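Local structure of 5-ketofructose reductase (Gluconobacter sp., 7COK) at residues Lys160-Ala165 against Gly176-Trp181; Phe185-Gly190 against Met213-Lys218; Asn206-Val211 against Gln231-Lys236; Thr220-Val225 against Leu241-Leu246. The protein reduces 5-ketofructose, probably to fructose with a nicotinamide cofactor, and belongs to the shikimate dehydrogenase family. All coordinates share one frame; numbering follows the deposited sequence.

Contact 1: residues Lys160-Ala165 against Gly176-Trp181; sequences KAETIA and GEAQAW
The carboxylate of Glu162 is the flat group that reaches across this contact: its OE1 lies 3.3 Å from Ala178 CB on the strand. CG of Glu162 stands anti to the backbone N (chi1 -175°), and the chain then bends at chi2 (54°), which brings the carboxylate round toward Ala178. A water donates to OE1 of Glu162 and accepts from Ala178 N, so the acid and the strand's amide are joined through this water. The second pair of flat groups lies on the strand itself, where Gln179 NE2 points in its own amide plane at the anti side of Glu177 OE1; the separation is so short that its exact value is doubtful. Apart from the carboxylate, the packing is of small groups. Ala161 CB meets Ala178 CB at 3.8 Å, while Ala165 CB rests on the strand backbone, 3.6 Å from Glu177 N. Gly176 lets the chains come close, since a CB there would fall 2.6 Å from Ala165 O. Asn169 OD1 accepts from Gly176 N, and strand 150-155 pairs edge to edge with the strand through Glu177 and Gln179. With the segment axes 6.7 Å apart and running at 174°, helix 158-171 packs antiparallel on strand 175-180, an outermost strand of the parallel sheet, as expected of a beta-alpha-beta crossover in a Rossmann-type domain.

Contact 2: residues Phe185-Gly190 against Met213-Lys218; sequences FSLPTG and MGSLTK
Leu187 turns its side chain toward Ser215 and wraps that hydroxyl, with CB 3.4 Å and CD1 3.5 Å from Ser215 OG, while its other branch reaches on to Leu216. The oxygen is placed by a chi1 of 71°, which sets OG between the backbone N and the carbonyl carbon of its own residue and aims it at the loop opposite. There it accepts from Leu187 N at 2.9 Å, with an N-H...O angle of 153°. The same OG donates to Glu212 O, one residue before the short 3-10 turn 213-215, so two hydrogen bonds hold this one oxygen, one given and one received. An alanine in place of Ser215 would remove both bonds and is likely to leave Leu187 N and Glu212 O without this polar mate. The two loops run into the amino ends of strands 193-196 and 221-224, neighbours in the parallel sheet of the Rossmann-like domain; residues 185-190 belong to the long passage from the edge strand 175-180 across to strand 193-196. The leucines cross obliquely, and their facing methyls, Leu187 CD2 and Leu216 CD2, are tight at 3.5 Å. Leu216 starts from a CB directed away from the other loop, but its end comes back to it, and both leucines rest on Leu194 of strand 193-196. A water donates to Leu187 O and to Ser215 O, bridging the two backbones. Ser186 OG bonds to Glu212 OE1, so Glu212 meets the loop 185-190 with its side chain and Ser215 with its carbonyl O; Val211 packs on Leu187.

Contact 3: residues Asn206-Val211 against Gln231-Lys236; sequences NAAPPV and QTRFLK
Arg233 sends its extended chain across the backbone of residues 206-208 and ends in a hydrogen bond from NH1 to Asn206 O at 2.9 Å. The bond is bent, with an N-H...O angle of 130°, and the oxygen lies 34° out of the guanidinium plane. Ala208 CB covers one face of that guanidinium and also packs on the aliphatic part of the chain, 3.8 Å from Arg233 CD. Beside it Phe234, whose CG is anti to the backbone N (chi1 178°), turns its ring to Pro209. The two groups cross at about a right angle, with Pro209 CG 4.0 Å above the ring plane and offset toward the rim. Val211 CG2 comes obliquely to Phe234 CE1 at 4.2 Å. Between the arginine and the phenylalanine a water donates to Ala207 O and accepts from Phe234 N, so this amide of the first helical turn is satisfied. Behind these groups, Thr232 serves as N-cap: its OG1 accepts from Leu235 N at 3.2 Å, and it also bonds to Asp224 OD2. Arg233 has a weak, long ion pair with Asp237, one turn on. Helix 233-240 thus sits with Phe234 against Leu194 and Asn196 of strand 193-196 and Val222 and Asp224 of strand 221-224, while the loop 206-211 runs past its start and sets Pro209 against Trp181.

Contact 4: residues Thr220-Val225 against Leu241-Leu246; sequences TVVADV and LGCTTL
Val222 and Leu246 carry the backbone bonds of this parallel pair. Val222 N donates to Thr244 O at 3.0 Å, almost straight at 171°. Its own carbonyl answers in the next step, taking Leu246 N at 2.9 Å in the carbonyl plane, and Leu246 O then receives Asp224 N at 3.1 Å, in line with the C=O. Two CA-H...O contacts add to the ladder: Thr245 CA lies 3.1 Å from Val222 O, and Ala223 CA comes near Leu246 O, so each of these carbonyls meets a C-H as well as an N-H. Where the strands splay, a water takes over, donating to Thr220 O and accepting from Thr244 N. The apolar contacts divide between the faces of the sheet. With Ala223 and Leu246 goes Val221, whose CG1 meets Leu246 CD1 at 3.8 Å; Leu116 of helix 110-117 covers this side. The other face holds Val222 and Thr245, and here Val222 CG2 touches Cys243 CB at 4.0 Å under helix 233-240. With CG1 anti to the backbone N (chi1 -175°), CG2 is left beside that N and faces Cys243. Gly242 closes the preceding helix in a Schellman motif and returns the chain to the sheet. OD1 of Asp224 is held by Asn196 ND2 and Ile226 N. The register is thus probably set by main-chain polar groups, with small and branched apolar side chains packing on both faces, completing the beta-alpha-beta unit at the border of the parallel sheet.

From the N terminus, contact 1 comes first and closes a short loop of ten residues, folding strand 175-180 back along helix 158-171. Contact 2 follows in series. The next three form a chain of crossings: 206-211 lies within contact 2 but pairs with 231-236 beyond it, so contacts 2 and 3 cross. Contact 4 begins inside contact 3 and ends after it, crossing in turn. Pro210 O receives both Trp181 NE1 and Phe185 N, tying contacts 1 and 2 to contact 3. Together they tie the outermost strand 175-180 to its helix, the loops around strand 193-196 to each other and to helix 233-240, and strand 221-224 to the other outermost strand, 245-246.

Contact 1: residues Lys160-Ala165 against Gly176-Trp181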
# COMPACT_ATOMS: atom_id res chain seq x y z
N LYS A 160 -19.53 -15.01 -31.05
CA LYS A 160 -18.95 -14.11 -30.04
C LYS A 160 -19.11 -12.64 -30.44
O LYS A 160 -19.41 -11.79 -29.60
CB LYS A 160 -17.47 -14.44 -29.79
CG LYS A 160 -17.22 -15.81 -29.18
CD LYS A 160 -17.02 -15.76 -27.68
CE LYS A 160 -16.83 -17.14 -27.07
NZ LYS A 160 -15.51 -17.78 -27.34
N ALA A 161 -18.92 -12.34 -31.73
CA ALA A 161 -19.26 -10.99 -32.24
C ALA A 161 -20.75 -10.69 -32.11
O ALA A 161 -21.13 -9.57 -31.72
CB ALA A 161 -18.81 -10.83 -33.70
N GLU A 162 -21.60 -11.68 -32.42
CA GLU A 162 -23.05 -11.53 -32.35
C GLU A 162 -23.52 -11.21 -30.94
O GLU A 162 -24.48 -10.46 -30.79
CB GLU A 162 -23.79 -12.77 -32.92
CG GLU A 162 -25.31 -12.66 -33.01
CD GLU A 162 -25.84 -11.45 -33.76
OE1 GLU A 162 -25.15 -10.93 -34.66
OE2 GLU A 162 -26.96 -11.00 -33.45
N THR A 163 -22.81 -11.71 -29.93
CA THR A 163 -23.11 -11.40 -28.52
C THR A 163 -22.95 -9.89 -28.27
O THR A 163 -23.83 -9.26 -27.70
CB THR A 163 -22.24 -12.21 -27.54
OG1 THR A 163 -22.54 -13.61 -27.69
CG2 THR A 163 -22.52 -11.80 -26.08
N ILE A 164 -21.86 -9.32 -28.77
CA ILE A 164 -21.65 -7.90 -28.66
C ILE A 164 -22.65 -7.09 -29.53
O ILE A 164 -23.25 -6.12 -29.06
CB ILE A 164 -20.16 -7.52 -28.89
CG1 ILE A 164 -19.26 -8.24 -27.87
CG2 ILE A 164 -19.99 -6.00 -28.83
CD1 ILE A 164 -17.77 -8.19 -28.13
N ALA A 165 -22.86 -7.51 -30.78
CA ALA A 165 -23.86 -6.84 -31.62
C ALA A 165 -25.25 -6.78 -30.96
O ALA A 165 -25.88 -5.71 -30.98
CB ALA A 165 -23.94 -7.48 -33.00
N GLY A 176 -25.86 -2.44 -33.95
CA GLY A 176 -24.76 -3.41 -33.92
C GLY A 176 -24.94 -4.51 -34.94
O GLY A 176 -26.05 -4.97 -35.17
N GLU A 177 -23.83 -4.93 -35.54
CA GLU A 177 -23.80 -5.95 -36.59
C GLU A 177 -22.59 -6.83 -36.37
O GLU A 177 -21.50 -6.33 -36.03
CB GLU A 177 -23.67 -5.28 -37.96
CG GLU A 177 -23.81 -6.22 -39.15
CD GLU A 177 -23.38 -5.58 -40.46
OE1 GLU A 177 -23.11 -6.32 -41.43
OE2 GLU A 177 -23.33 -4.34 -40.55
N ALA A 178 -22.76 -8.14 -36.55
CA ALA A 178 -21.65 -9.10 -36.48
C ALA A 178 -21.29 -9.65 -37.84
O ALA A 178 -22.17 -9.90 -38.68
CB ALA A 178 -22.02 -10.25 -35.55
N GLN A 179 -20.00 -9.85 -38.07
CA GLN A 179 -19.52 -10.44 -39.32
C GLN A 179 -18.44 -11.47 -39.02
O GLN A 179 -17.51 -11.20 -38.25
CB GLN A 179 -18.97 -9.38 -40.29
CG GLN A 179 -20.03 -8.45 -40.87
CD GLN A 179 -20.90 -9.10 -41.95
OE1 GLN A 179 -20.51 -10.08 -42.60
NE2 GLN A 179 -22.09 -8.54 -42.16
N ALA A 180 -18.55 -12.64 -39.64
CA ALA A 180 -17.52 -13.66 -39.53
C ALA A 180 -16.29 -13.16 -40.27
O ALA A 180 -16.41 -12.50 -41.32
CB ALA A 180 -18.00 -14.98 -40.13
N TRP A 181 -15.13 -13.46 -39.70
CA TRP A 181 -13.85 -13.02 -40.25
C TRP A 181 -13.27 -14.18 -41.05
O TRP A 181 -12.96 -15.23 -40.49
CB TRP A 181 -12.91 -12.67 -39.10
CG TRP A 181 -11.76 -11.79 -39.47
CD1 TRP A 181 -11.25 -11.55 -40.72
CD2 TRP A 181 -10.95 -11.07 -38.56
NE1 TRP A 181 -10.18 -10.70 -40.65
CE2 TRP A 181 -9.97 -10.38 -39.33
CE3 TRP A 181 -10.96 -10.90 -37.17
CZ2 TRP A 181 -9.01 -9.54 -38.73
CZ3 TRP A 181 -10.01 -10.06 -36.58
CH2 TRP A 181 -9.05 -9.40 -37.36
O HOH W 1 -25.58 -8.99 -36.54

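Contact 2: residues Phe185-Gly190 against Met213-Lys218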
# COMPACT_ATOMS: atom_id res chain seq x y z
N PHE A 185 -10.24 -8.91 -44.16
CA PHE A 185 -11.51 -8.21 -43.99
C PHE A 185 -11.53 -6.91 -44.76
O PHE A 185 -10.63 -6.07 -44.66
CB PHE A 185 -11.89 -7.98 -42.52
CG PHE A 185 -13.26 -7.37 -42.35
CD1 PHE A 185 -14.42 -8.12 -42.61
CD2 PHE A 185 -13.39 -6.03 -41.99
CE1 PHE A 185 -15.69 -7.54 -42.49
CE2 PHE A 185 -14.64 -5.45 -41.86
CZ PHE A 185 -15.79 -6.19 -42.11
N SER A 186 -12.57 -6.77 -45.57
CA SER A 186 -12.76 -5.59 -46.37
C SER A 186 -13.73 -4.68 -45.64
O SER A 186 -14.89 -5.03 -45.46
CB SER A 186 -13.30 -5.98 -47.74
OG SER A 186 -12.48 -6.97 -48.31
N LEU A 187 -13.26 -3.50 -45.25
CA LEU A 187 -14.13 -2.51 -44.62
C LEU A 187 -15.33 -2.11 -45.47
O LEU A 187 -15.14 -1.72 -46.63
CB LEU A 187 -13.32 -1.28 -44.26
CG LEU A 187 -12.46 -1.31 -43.00
CD1 LEU A 187 -11.42 -2.43 -42.91
CD2 LEU A 187 -11.78 0.04 -42.92
N PRO A 188 -16.57 -2.22 -44.92
CA PRO A 188 -17.70 -1.75 -45.72
C PRO A 188 -17.54 -0.29 -46.03
O PRO A 188 -16.95 0.46 -45.24
CB PRO A 188 -18.93 -1.97 -44.82
CG PRO A 188 -18.41 -2.25 -43.47
CD PRO A 188 -16.99 -2.73 -43.60
N THR A 189 -18.03 0.11 -47.20
CA THR A 189 -18.00 1.51 -47.58
C THR A 189 -18.62 2.40 -46.49
O THR A 189 -19.55 1.98 -45.79
CB THR A 189 -18.62 1.70 -48.99
OG1 THR A 189 -18.17 2.94 -49.52
CG2 THR A 189 -20.15 1.64 -48.97
N GLY A 190 -18.06 3.59 -46.33
CA GLY A 190 -18.50 4.53 -45.29
C GLY A 190 -18.03 4.25 -43.88
O GLY A 190 -18.57 4.83 -42.94
N MET A 213 -6.03 -3.73 -46.45
CA MET A 213 -5.68 -2.38 -46.07
C MET A 213 -6.12 -1.39 -47.15
O MET A 213 -6.44 -0.25 -46.85
CB MET A 213 -4.19 -2.25 -45.75
CG MET A 213 -3.73 -2.99 -44.47
SD MET A 213 -4.63 -2.58 -42.95
CE MET A 213 -3.72 -1.10 -42.48
N GLY A 214 -6.24 -1.87 -48.40
CA GLY A 214 -6.75 -1.02 -49.49
C GLY A 214 -8.22 -0.64 -49.40
O GLY A 214 -8.72 0.17 -50.19
N SER A 215 -8.94 -1.21 -48.43
CA SER A 215 -10.35 -0.88 -48.22
C SER A 215 -10.50 0.36 -47.35
O SER A 215 -11.59 0.92 -47.23
CB SER A 215 -11.16 -2.08 -47.68
OG SER A 215 -10.83 -2.39 -46.35
N LEU A 216 -9.38 0.79 -46.76
CA LEU A 216 -9.34 2.03 -45.98
C LEU A 216 -9.30 3.23 -46.89
O LEU A 216 -8.61 3.21 -47.91
CB LEU A 216 -8.08 2.07 -45.11
CG LEU A 216 -7.98 1.25 -43.81
CD1 LEU A 216 -6.54 1.26 -43.34
CD2 LEU A 216 -8.84 1.87 -42.74
N THR A 217 -10.04 4.27 -46.52
CA THR A 217 -9.82 5.60 -47.10
C THR A 217 -8.80 6.33 -46.22
O THR A 217 -8.57 5.95 -45.05
CB THR A 217 -11.12 6.44 -47.24
OG1 THR A 217 -11.55 6.93 -45.96
CG2 THR A 217 -12.26 5.65 -47.89
N LYS A 218 -8.19 7.37 -46.76
CA LYS A 218 -7.26 8.22 -46.00
C LYS A 218 -7.94 8.96 -44.84
O LYS A 218 -7.25 9.43 -43.92
CB LYS A 218 -6.58 9.24 -46.91
CG LYS A 218 -5.53 8.68 -47.85
CD LYS A 218 -5.06 9.77 -48.79
CE LYS A 218 -3.60 9.59 -49.15
NZ LYS A 218 -3.05 10.81 -49.80
O HOH W 2 -14.26 0.70 -47.80

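Contact 3: residues Asn206-Val211 against Gln231-Lys236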
# COMPACT_ATOMS: atom_id res chain seq x y z
N ASN A 206 6.13 -7.61 -36.66
CA ASN A 206 5.88 -8.16 -37.99
C ASN A 206 4.51 -8.79 -38.23
O ASN A 206 4.20 -9.22 -39.35
CB ASN A 206 7.01 -9.13 -38.38
CG ASN A 206 8.35 -8.44 -38.51
OD1 ASN A 206 8.46 -7.36 -39.12
ND2 ASN A 206 9.38 -9.05 -37.96
N ALA A 207 3.69 -8.87 -37.17
CA ALA A 207 2.36 -9.48 -37.27
C ALA A 207 1.29 -8.40 -37.34
O ALA A 207 1.38 -7.39 -36.65
CB ALA A 207 2.12 -10.40 -36.09
N ALA A 208 0.30 -8.61 -38.19
CA ALA A 208 -0.86 -7.70 -38.27
C ALA A 208 -2.14 -8.50 -38.48
O ALA A 208 -2.12 -9.58 -39.11
CB ALA A 208 -0.66 -6.69 -39.40
N PRO A 209 -3.28 -8.01 -37.94
CA PRO A 209 -4.53 -8.71 -38.22
C PRO A 209 -4.85 -8.69 -39.72
O PRO A 209 -4.50 -7.69 -40.40
CB PRO A 209 -5.59 -7.87 -37.49
CG PRO A 209 -4.96 -6.53 -37.27
CD PRO A 209 -3.49 -6.79 -37.13
N PRO A 210 -5.50 -9.76 -40.25
CA PRO A 210 -5.78 -9.85 -41.69
C PRO A 210 -6.88 -8.91 -42.14
O PRO A 210 -8.07 -9.22 -42.05
CB PRO A 210 -6.13 -11.33 -41.90
CG PRO A 210 -6.59 -11.81 -40.57
CD PRO A 210 -5.86 -11.00 -39.54
N VAL A 211 -6.45 -7.74 -42.62
CA VAL A 211 -7.34 -6.69 -43.11
C VAL A 211 -6.87 -6.33 -44.49
O VAL A 211 -5.66 -6.19 -44.72
CB VAL A 211 -7.24 -5.43 -42.22
CG1 VAL A 211 -8.12 -4.30 -42.74
CG2 VAL A 211 -7.60 -5.76 -40.79
N GLN A 231 3.61 1.39 -31.86
CA GLN A 231 3.50 1.49 -33.30
C GLN A 231 3.57 0.09 -33.91
O GLN A 231 4.64 -0.39 -34.30
CB GLN A 231 4.60 2.41 -33.87
CG GLN A 231 4.56 3.84 -33.35
CD GLN A 231 3.23 4.55 -33.59
OE1 GLN A 231 2.67 5.17 -32.67
NE2 GLN A 231 2.71 4.47 -34.81
N THR A 232 2.40 -0.55 -33.96
CA THR A 232 2.23 -1.89 -34.51
C THR A 232 2.37 -1.84 -36.04
O THR A 232 2.26 -0.76 -36.65
CB THR A 232 0.84 -2.46 -34.15
OG1 THR A 232 -0.20 -1.57 -34.62
CG2 THR A 232 0.72 -2.64 -32.64
N ARG A 233 2.62 -3.00 -36.65
CA ARG A 233 2.60 -3.11 -38.12
C ARG A 233 1.30 -2.54 -38.71
O ARG A 233 1.35 -1.79 -39.67
CB ARG A 233 2.82 -4.56 -38.55
CG ARG A 233 2.74 -4.81 -40.04
CD ARG A 233 2.99 -6.27 -40.38
NE ARG A 233 2.58 -6.58 -41.75
CZ ARG A 233 2.15 -7.77 -42.18
NH1 ARG A 233 2.08 -8.81 -41.35
NH2 ARG A 233 1.81 -7.93 -43.45
N PHE A 234 0.17 -2.93 -38.14
CA PHE A 234 -1.15 -2.44 -38.50
C PHE A 234 -1.20 -0.91 -38.53
O PHE A 234 -1.58 -0.34 -39.55
CB PHE A 234 -2.16 -3.04 -37.52
CG PHE A 234 -3.56 -2.60 -37.71
CD1 PHE A 234 -4.27 -2.92 -38.88
CD2 PHE A 234 -4.22 -1.91 -36.70
CE1 PHE A 234 -5.59 -2.53 -39.03
CE2 PHE A 234 -5.55 -1.50 -36.85
CZ PHE A 234 -6.24 -1.83 -38.02
N LEU A 235 -0.79 -0.25 -37.44
CA LEU A 235 -0.75 1.21 -37.44
C LEU A 235 0.26 1.83 -38.40
O LEU A 235 -0.03 2.87 -39.00
CB LEU A 235 -0.55 1.76 -36.03
CG LEU A 235 -1.73 1.49 -35.07
CD1 LEU A 235 -1.43 2.26 -33.80
CD2 LEU A 235 -3.12 1.84 -35.59
N LYS A 236 1.42 1.18 -38.55
CA LYS A 236 2.44 1.69 -39.48
C LYS A 236 1.96 1.62 -40.91
O LYS A 236 2.14 2.59 -41.67
CB LYS A 236 3.77 0.95 -39.31
CG LYS A 236 4.49 1.33 -38.03
CD LYS A 236 5.70 0.44 -37.81
CE LYS A 236 6.62 1.09 -36.80
NZ LYS A 236 7.89 0.33 -36.66
O HOH W 3 0.13 -5.13 -36.11

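Contact 4: residues Thr220-Val225 against Leu241-Leu246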
# COMPACT_ATOMS: atom_id res chain seq x y z
N THR A 220 -10.22 7.47 -42.89
CA THR A 220 -10.54 6.49 -41.84
C THR A 220 -9.57 6.66 -40.69
O THR A 220 -8.36 6.69 -40.89
CB THR A 220 -10.47 5.05 -42.36
OG1 THR A 220 -11.18 4.95 -43.59
CG2 THR A 220 -11.11 4.08 -41.34
N VAL A 221 -10.12 6.76 -39.48
CA VAL A 221 -9.33 6.80 -38.25
C VAL A 221 -9.03 5.35 -37.87
O VAL A 221 -9.95 4.54 -37.79
CB VAL A 221 -10.08 7.56 -37.14
CG1 VAL A 221 -9.29 7.55 -35.83
CG2 VAL A 221 -10.33 8.99 -37.58
N VAL A 222 -7.76 5.04 -37.65
CA VAL A 222 -7.34 3.66 -37.39
C VAL A 222 -6.70 3.60 -36.01
O VAL A 222 -5.76 4.34 -35.71
CB VAL A 222 -6.38 3.14 -38.48
CG1 VAL A 222 -6.06 1.69 -38.25
CG2 VAL A 222 -6.95 3.31 -39.88
N ALA A 223 -7.21 2.71 -35.16
CA ALA A 223 -6.76 2.60 -33.76
C ALA A 223 -6.38 1.16 -33.44
O ALA A 223 -6.93 0.21 -34.04
CB ALA A 223 -7.86 3.08 -32.84
N ASP A 224 -5.50 1.00 -32.49
CA ASP A 224 -5.05 -0.31 -32.05
C ASP A 224 -4.93 -0.32 -30.54
O ASP A 224 -4.28 0.52 -29.95
CB ASP A 224 -3.70 -0.62 -32.69
CG ASP A 224 -3.34 -2.09 -32.65
OD1 ASP A 224 -3.88 -2.88 -31.84
OD2 ASP A 224 -2.51 -2.49 -33.47
N VAL A 225 -5.57 -1.30 -29.90
CA VAL A 225 -5.48 -1.45 -28.43
C VAL A 225 -4.13 -1.96 -27.92
O VAL A 225 -3.80 -1.79 -26.74
CB VAL A 225 -6.62 -2.34 -27.84
CG1 VAL A 225 -7.98 -1.85 -28.31
CG2 VAL A 225 -6.42 -3.82 -28.18
N LEU A 241 -0.52 4.77 -45.54
CA LEU A 241 -1.62 5.04 -46.46
C LEU A 241 -2.18 6.44 -46.33
O LEU A 241 -2.98 6.87 -47.14
CB LEU A 241 -2.73 3.99 -46.31
CG LEU A 241 -2.40 2.56 -46.77
CD1 LEU A 241 -3.57 1.62 -46.53
CD2 LEU A 241 -1.94 2.48 -48.22
N GLY A 242 -1.75 7.17 -45.30
CA GLY A 242 -2.22 8.52 -45.06
C GLY A 242 -3.25 8.67 -43.96
O GLY A 242 -3.76 9.77 -43.75
N CYS A 243 -3.53 7.58 -43.23
CA CYS A 243 -4.52 7.57 -42.15
C CYS A 243 -4.04 8.17 -40.84
O CYS A 243 -2.86 8.05 -40.46
CB CYS A 243 -4.97 6.13 -41.89
SG CYS A 243 -5.83 5.39 -43.29
N THR A 244 -4.97 8.81 -40.13
CA THR A 244 -4.75 9.25 -38.76
C THR A 244 -4.80 8.00 -37.89
O THR A 244 -5.76 7.23 -38.00
CB THR A 244 -5.83 10.25 -38.33
OG1 THR A 244 -5.69 11.44 -39.11
CG2 THR A 244 -5.68 10.62 -36.85
N THR A 245 -3.78 7.80 -37.07
CA THR A 245 -3.68 6.61 -36.19
C THR A 245 -3.67 6.92 -34.69
O THR A 245 -3.17 7.96 -34.25
CB THR A 245 -2.43 5.76 -36.50
OG1 THR A 245 -1.25 6.55 -36.29
CG2 THR A 245 -2.45 5.25 -37.96
N LEU A 246 -4.21 5.97 -33.92
CA LEU A 246 -4.22 6.06 -32.47
C LEU A 246 -3.66 4.81 -31.85
O LEU A 246 -4.19 3.72 -32.04
CB LEU A 246 -5.64 6.32 -31.95
CG LEU A 246 -6.29 7.56 -32.56
CD1 LEU A 246 -7.80 7.55 -32.35
CD2 LEU A 246 -5.67 8.81 -31.98
O HOH W 4 -7.51 9.42 -41.20